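Local structure of SPbeta prophage-derived aminoglycoside N(3')-acetyltransferase-like protein YokD (Bacillus subtilis, 2NYG) at residues I5-T19 with I42-A55. The protein binds coenzyme A and, as a homodimeric member of the antibiotic N-acetyltransferase family, may contribute to antibiotic resistance. Residues are numbered along the deposited sequence; the frame is centred on the assembly and turned at random.
Sequences IVESTTFPRTKQSIT and IGWVNGGAVAVIQA. With COA (coenzyme A), chain G.
Trp44 stands between Val6 and Pro12, its indole reached from two sides. CG, anti to the backbone N (chi1 -172°), swings the ring so that Val6 lies alongside it, pointing the same way, with CG2 3.9 Å from CD1, while Pro12 meets the benzo edge, CB 3.5 Å from CZ3. Thr9 OG1 accepts the Trp44 N-H at 2.9 Å in a nearly straight bond (164°), pinning the backbone beside the ring.

Next, Arg13 and Val45 form a single backbone bridge: Arg13 N donates to Trp44 O, and Arg13 O accepts from Asn46 N. This leaves Val45 N and O to grip the adenine of coenzyme A, N bonding to N1A (2.9 Å) and O to N6A (2.8 Å), while Ile5 CG2 packs against C2A. Arg13, bent at chi2, lays CG by Trp44 O and its guanidinium edge by Gly43 CA, a closeness that suits a residue without a side chain.

Thr14 and Ser17 close the start of helix 15-25 as a capping box. Ile18 and Val52 cross at a slant, CD1 meeting CG2, and Ile18 CG2 lies 3.6 Å from Ala55 CB; the small alanine fits where the axes of segments 15-19 and 48-55 come within 8.4 Å (signed crossing angle -44°). Lys15 NZ donates to a water that donates to Gln54 OE1, while Gln54 NE2 bonds to Tyr122 OH.

Asn46 ND2 bonds to Ile94 O and Ser97 OG of the second subunit. Helix 48-60, following the loop after strand 32-37 of the mixed sheet, thus packs against both helix 15-25 and helix 114-119.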
loop_
_atom_site.group_PDB
_atom_site.type_symbol
_atom_site.label_atom_id
_atom_site.label_comp_id
_atom_site.label_asym_id
_atom_site.label_seq_id
_atom_site.Cartn_x
_atom_site.Cartn_y
_atom_site.Cartn_z
ATOM N N ILE A 5 9.955 -1.527 -17.816
ATOM C CA ILE A 5 10.577 -2.277 -16.731
ATOM C C ILE A 5 10.722 -3.733 -17.167
ATOM O O ILE A 5 11.697 -4.388 -16.827
ATOM C CB ILE A 5 9.719 -2.246 -15.447
ATOM C CG1 ILE A 5 9.467 -0.804 -14.997
ATOM C CG2 ILE A 5 10.413 -3.012 -14.359
ATOM C CD1 ILE A 5 10.717 -0.059 -14.577
ATOM N N VAL A 6 9.756 -4.230 -17.934
ATOM C CA VAL A 6 9.790 -5.616 -18.402
ATOM C C VAL A 6 10.730 -5.832 -19.597
ATOM O O VAL A 6 11.270 -6.927 -19.792
ATOM C CB VAL A 6 8.365 -6.105 -18.791
ATOM C CG1 VAL A 6 8.417 -7.514 -19.337
ATOM C CG2 VAL A 6 7.455 -6.051 -17.595
ATOM N N GLU A 7 10.919 -4.789 -20.393
ATOM C CA GLU A 7 11.780 -4.888 -21.558
ATOM C C GLU A 7 13.244 -4.588 -21.262
ATOM O O GLU A 7 14.128 -4.918 -22.050
ATOM C CB GLU A 7 11.249 -3.974 -22.660
ATOM C CG GLU A 7 9.954 -4.496 -23.276
ATOM C CD GLU A 7 9.350 -3.518 -24.298
ATOM O OE1 GLU A 7 10.141 -2.731 -24.897
ATOM O OE2 GLU A 7 8.102 -3.546 -24.510
ATOM N N SER A 8 13.504 -3.969 -20.118
ATOM C CA SER A 8 14.874 -3.655 -19.744
ATOM C C SER A 8 15.368 -4.745 -18.802
ATOM O O SER A 8 16.406 -4.601 -18.167
ATOM C CB SER A 8 14.946 -2.288 -19.060
ATOM O OG SER A 8 14.122 -2.253 -17.907
ATOM N N THR A 9 14.611 -5.842 -18.723
ATOM C CA THR A 9 14.956 -6.965 -17.851
ATOM C C THR A 9 15.323 -8.228 -18.627
ATOM O O THR A 9 14.485 -8.830 -19.294
ATOM C CB THR A 9 13.793 -7.307 -16.891
ATOM O OG1 THR A 9 13.349 -6.115 -16.235
ATOM C CG2 THR A 9 14.253 -8.296 -15.836
ATOM N N THR A 10 16.584 -8.627 -18.520
ATOM C CA THR A 10 17.104 -9.810 -19.198
ATOM C C THR A 10 16.256 -11.045 -18.854
ATOM O O THR A 10 15.700 -11.687 -19.740
ATOM C CB THR A 10 18.630 -10.001 -18.830
ATOM O OG1 THR A 10 19.128 -11.248 -19.349
ATOM C CG2 THR A 10 18.828 -9.927 -17.318
ATOM N N PHE A 11 16.150 -11.362 -17.566
ATOM C CA PHE A 11 15.351 -12.495 -17.096
ATOM C C PHE A 11 14.659 -12.018 -15.816
ATOM O O PHE A 11 15.106 -11.060 -15.191
ATOM C CB PHE A 11 16.247 -13.706 -16.810
ATOM N N PRO A 12 13.563 -12.680 -15.409
ATOM C CA PRO A 12 12.835 -12.283 -14.199
ATOM C C PRO A 12 13.629 -12.350 -12.892
ATOM O O PRO A 12 14.322 -13.332 -12.621
ATOM C CB PRO A 12 11.641 -13.248 -14.171
ATOM C CG PRO A 12 11.511 -13.714 -15.557
ATOM C CD PRO A 12 12.928 -13.858 -16.023
ATOM N N ARG A 13 13.516 -11.305 -12.079
ATOM C CA ARG A 13 14.183 -11.286 -10.782
ATOM C C ARG A 13 13.185 -11.970 -9.844
ATOM O O ARG A 13 12.033 -11.564 -9.768
ATOM C CB ARG A 13 14.420 -9.850 -10.299
ATOM C CG ARG A 13 14.794 -8.849 -11.382
ATOM C CD ARG A 13 16.143 -9.135 -11.966
ATOM N NE ARG A 13 16.498 -8.130 -12.954
ATOM C CZ ARG A 13 17.699 -8.023 -13.513
ATOM N NH1 ARG A 13 18.668 -8.866 -13.185
ATOM N NH2 ARG A 13 17.940 -7.048 -14.382
ATOM N N THR A 14 13.622 -13.006 -9.138
ATOM C CA THR A 14 12.740 -13.717 -8.224
ATOM C C THR A 14 13.206 -13.642 -6.780
ATOM O O THR A 14 14.328 -13.221 -6.489
ATOM C CB THR A 14 12.620 -15.205 -8.603
ATOM O OG1 THR A 14 13.903 -15.825 -8.491
ATOM C CG2 THR A 14 12.109 -15.360 -10.031
ATOM N N LYS A 15 12.322 -14.062 -5.884
ATOM C CA LYS A 15 12.618 -14.090 -4.467
ATOM C C LYS A 15 13.972 -14.749 -4.253
ATOM O O LYS A 15 14.806 -14.259 -3.513
ATOM C CB LYS A 15 11.559 -14.896 -3.722
ATOM C CG LYS A 15 11.770 -14.923 -2.222
ATOM C CD LYS A 15 10.768 -15.827 -1.537
ATOM C CE LYS A 15 11.024 -17.285 -1.889
ATOM N NZ LYS A 15 9.959 -18.180 -1.359
ATOM N N GLN A 16 14.181 -15.863 -4.934
ATOM C CA GLN A 16 15.415 -16.626 -4.825
ATOM C C GLN A 16 16.639 -15.940 -5.407
ATOM O O GLN A 16 17.722 -16.000 -4.825
ATOM C CB GLN A 16 15.243 -17.974 -5.518
ATOM C CG GLN A 16 16.445 -18.905 -5.412
ATOM C CD GLN A 16 16.358 -20.052 -6.403
ATOM O OE1 GLN A 16 15.265 -20.550 -6.683
ATOM N NE2 GLN A 16 17.514 -20.481 -6.929
ATOM N N SER A 17 16.481 -15.315 -6.568
ATOM C CA SER A 17 17.611 -14.657 -7.198
ATOM C C SER A 17 17.948 -13.389 -6.437
ATOM O O SER A 17 19.098 -12.965 -6.423
ATOM C CB SER A 17 17.317 -14.334 -8.666
ATOM O OG SER A 17 16.574 -13.143 -8.785
ATOM N N ILE A 18 16.939 -12.782 -5.819
ATOM C CA ILE A 18 17.158 -11.578 -5.036
ATOM C C ILE A 18 17.765 -12.021 -3.713
ATOM O O ILE A 18 18.607 -11.332 -3.153
ATOM C CB ILE A 18 15.832 -10.787 -4.785
ATOM C CG1 ILE A 18 15.402 -10.078 -6.064
ATOM C CG2 ILE A 18 16.012 -9.758 -3.697
ATOM C CD1 ILE A 18 14.128 -9.248 -5.909
ATOM N N THR A 19 17.342 -13.178 -3.219
ATOM C CA THR A 19 17.878 -13.700 -1.976
ATOM C C THR A 19 19.360 -13.942 -2.190
ATOM O O THR A 19 20.189 -13.612 -1.342
ATOM C CB THR A 19 17.224 -15.029 -1.571
ATOM O OG1 THR A 19 15.888 -14.790 -1.139
ATOM C CG2 THR A 19 17.950 -15.646 -0.427
ATOM N N ILE A 42 15.194 -2.498 -9.653
ATOM C CA ILE A 42 15.620 -3.885 -9.610
ATOM C C ILE A 42 15.414 -4.627 -10.920
ATOM O O ILE A 42 16.130 -5.592 -11.214
ATOM C CB ILE A 42 14.884 -4.651 -8.494
ATOM C CG1 ILE A 42 15.179 -4.012 -7.140
ATOM C CG2 ILE A 42 15.323 -6.105 -8.485
ATOM C CD1 ILE A 42 14.368 -4.598 -6.017
ATOM N N GLY A 43 14.456 -4.153 -11.710
ATOM C CA GLY A 43 14.127 -4.821 -12.951
ATOM C C GLY A 43 12.863 -5.576 -12.588
ATOM O O GLY A 43 12.555 -5.706 -11.404
ATOM N N TRP A 44 12.127 -6.072 -13.572
ATOM C CA TRP A 44 10.894 -6.780 -13.270
ATOM C C TRP A 44 11.101 -7.911 -12.281
ATOM O O TRP A 44 11.951 -8.773 -12.499
ATOM C CB TRP A 44 10.269 -7.374 -14.536
ATOM C CG TRP A 44 8.897 -7.927 -14.258
ATOM C CD1 TRP A 44 7.800 -7.210 -13.917
ATOM C CD2 TRP A 44 8.508 -9.307 -14.196
ATOM N NE1 TRP A 44 6.750 -8.042 -13.638
ATOM C CE2 TRP A 44 7.156 -9.337 -13.800
ATOM C CE3 TRP A 44 9.171 -10.518 -14.428
ATOM C CZ2 TRP A 44 6.447 -10.531 -13.626
ATOM C CZ3 TRP A 44 8.466 -11.711 -14.255
ATOM C CH2 TRP A 44 7.117 -11.704 -13.857
ATOM N N VAL A 45 10.341 -7.914 -11.190
ATOM C CA VAL A 45 10.464 -9.021 -10.246
ATOM C C VAL A 45 9.129 -9.785 -10.165
ATOM O O VAL A 45 8.071 -9.197 -9.991
ATOM C CB VAL A 45 10.933 -8.555 -8.820
ATOM C CG1 VAL A 45 11.551 -7.188 -8.877
ATOM C CG2 VAL A 45 9.804 -8.589 -7.855
ATOM N N ASN A 46 9.185 -11.098 -10.334
ATOM C CA ASN A 46 7.990 -11.939 -10.271
ATOM C C ASN A 46 7.508 -11.948 -8.830
ATOM O O ASN A 46 8.130 -12.544 -7.961
ATOM C CB ASN A 46 8.327 -13.359 -10.756
ATOM C CG ASN A 46 7.132 -14.296 -10.753
ATOM O OD1 ASN A 46 6.000 -13.888 -10.977
ATOM N ND2 ASN A 46 7.396 -15.571 -10.528
ATOM N N GLY A 47 6.391 -11.270 -8.601
ATOM C CA GLY A 47 5.834 -11.144 -7.274
ATOM C C GLY A 47 5.987 -9.705 -6.804
ATOM O O GLY A 47 5.419 -9.299 -5.797
ATOM N N GLY A 48 6.766 -8.931 -7.555
ATOM C CA GLY A 48 6.989 -7.540 -7.222
ATOM C C GLY A 48 7.505 -7.359 -5.812
ATOM O O GLY A 48 8.418 -8.059 -5.380
ATOM N N ALA A 49 6.890 -6.429 -5.092
ATOM C CA ALA A 49 7.263 -6.103 -3.728
ATOM C C ALA A 49 7.247 -7.244 -2.704
ATOM O O ALA A 49 8.182 -7.357 -1.912
ATOM C CB ALA A 49 6.398 -4.985 -3.243
ATOM N N VAL A 50 6.206 -8.083 -2.696
ATOM C CA VAL A 50 6.155 -9.168 -1.715
ATOM C C VAL A 50 7.356 -10.094 -1.889
ATOM O O VAL A 50 7.887 -10.614 -0.919
ATOM C CB VAL A 50 4.830 -10.024 -1.783
ATOM C CG1 VAL A 50 3.667 -9.168 -2.222
ATOM C CG2 VAL A 50 5.005 -11.227 -2.672
ATOM N N ALA A 51 7.796 -10.286 -3.124
ATOM C CA ALA A 51 8.936 -11.142 -3.378
ATOM C C ALA A 51 10.217 -10.516 -2.828
ATOM O O ALA A 51 11.141 -11.222 -2.418
ATOM C CB ALA A 51 9.075 -11.393 -4.869
ATOM N N VAL A 52 10.281 -9.188 -2.816
ATOM C CA VAL A 52 11.471 -8.527 -2.320
ATOM C C VAL A 52 11.451 -8.574 -0.811
ATOM O O VAL A 52 12.484 -8.768 -0.187
ATOM C CB VAL A 52 11.568 -7.045 -2.821
ATOM C CG1 VAL A 52 12.857 -6.377 -2.310
ATOM C CG2 VAL A 52 11.562 -7.021 -4.340
ATOM N N ILE A 53 10.272 -8.418 -0.225
ATOM C CA ILE A 53 10.140 -8.446 1.221
ATOM C C ILE A 53 10.505 -9.813 1.794
ATOM O O ILE A 53 11.144 -9.914 2.828
ATOM C CB ILE A 53 8.708 -8.129 1.652
ATOM C CG1 ILE A 53 8.334 -6.717 1.218
ATOM C CG2 ILE A 53 8.567 -8.311 3.156
ATOM C CD1 ILE A 53 6.886 -6.399 1.432
ATOM N N GLN A 54 10.091 -10.869 1.112
ATOM C CA GLN A 54 10.357 -12.216 1.575
ATOM C C GLN A 54 11.821 -12.574 1.406
ATOM O O GLN A 54 12.378 -13.341 2.185
ATOM C CB GLN A 54 9.461 -13.176 0.817
ATOM C CG GLN A 54 8.025 -12.741 0.909
ATOM C CD GLN A 54 7.078 -13.672 0.210
ATOM O OE1 GLN A 54 7.327 -14.108 -0.913
ATOM N NE2 GLN A 54 5.970 -13.971 0.863
ATOM N N ALA A 55 12.444 -12.003 0.385
ATOM C CA ALA A 55 13.849 -12.251 0.132
ATOM C C ALA A 55 14.635 -11.597 1.263
ATOM O O ALA A 55 15.662 -12.106 1.704
ATOM C CB ALA A 55 14.250 -11.662 -1.219
HETATM N N1A COA G . 9.550 -5.196 -10.720
HETATM C C2A COA G . 10.170 -3.949 -10.867
HETATM N N3A COA G . 9.396 -2.808 -10.822
HETATM C C4A COA G . 8.032 -2.889 -10.638
HETATM C C5A COA G . 7.368 -4.120 -10.479
HETATM C C6A COA G . 8.143 -5.291 -10.529
HETATM N N6A COA G . 7.577 -6.482 -10.391
HETATM N N7A COA G . 6.035 -3.874 -10.314
HETATM C C8A COA G . 5.856 -2.521 -10.363
HETATM N N9A COA G . 7.112 -1.912 -10.567
HETATM C C1B COA G . 7.468 -0.480 -10.707
HETATM C C2B COA G . 6.322 0.515 -11.049
HETATM O O2B COA G . 5.834 0.422 -12.405
HETATM C C3B COA G . 6.964 1.856 -10.747
HETATM O O3B COA G . 7.658 2.198 -11.987
HETATM P P3B COA G . 7.545 3.629 -12.768
HETATM O O7A COA G . 6.633 4.600 -11.978
HETATM O O8A COA G . 6.881 3.426 -14.109
HETATM O O9A COA G . 8.937 4.178 -12.955
HETATM C C4B COA G . 7.930 1.565 -9.566
HETATM O O4B COA G . 8.161 0.139 -9.607
HETATM C C5B COA G . 7.365 1.943 -8.155
HETATM O O5B COA G . 8.406 1.597 -7.193
HETATM P P1A COA G . 8.821 2.633 -6.066
HETATM O O1A COA G . 9.923 2.087 -5.217
HETATM O O2A COA G . 7.600 3.003 -5.212
HETATM O O3A COA G . 9.230 3.870 -6.905
HETATM P P2A COA G . 10.606 4.070 -7.705
HETATM O O4A COA G . 10.276 4.274 -9.141
HETATM O O5A COA G . 11.576 2.900 -7.562
HETATM O O6A COA G . 11.143 5.391 -6.918
HETATM C CBP COA G . 11.991 6.028 -4.616
HETATM C CCP COA G . 12.225 5.318 -5.982
HETATM C CDP COA G . 10.933 7.150 -4.754
HETATM C CEP COA G . 11.556 4.931 -3.618
HETATM C CAP COA G . 13.304 6.792 -4.230
HETATM O OAP COA G . 14.240 6.612 -5.318
HETATM C C9P COA G . 13.985 6.327 -2.919
HETATM O O9P COA G . 15.254 5.852 -3.059
HETATM N N8P COA G . 13.430 6.331 -1.679
HETATM C C7P COA G . 14.096 5.692 -0.522
HETATM C C6P COA G . 13.230 4.834 0.411
HETATM O O HOH W 1 7.560 -16.811 -2.128
#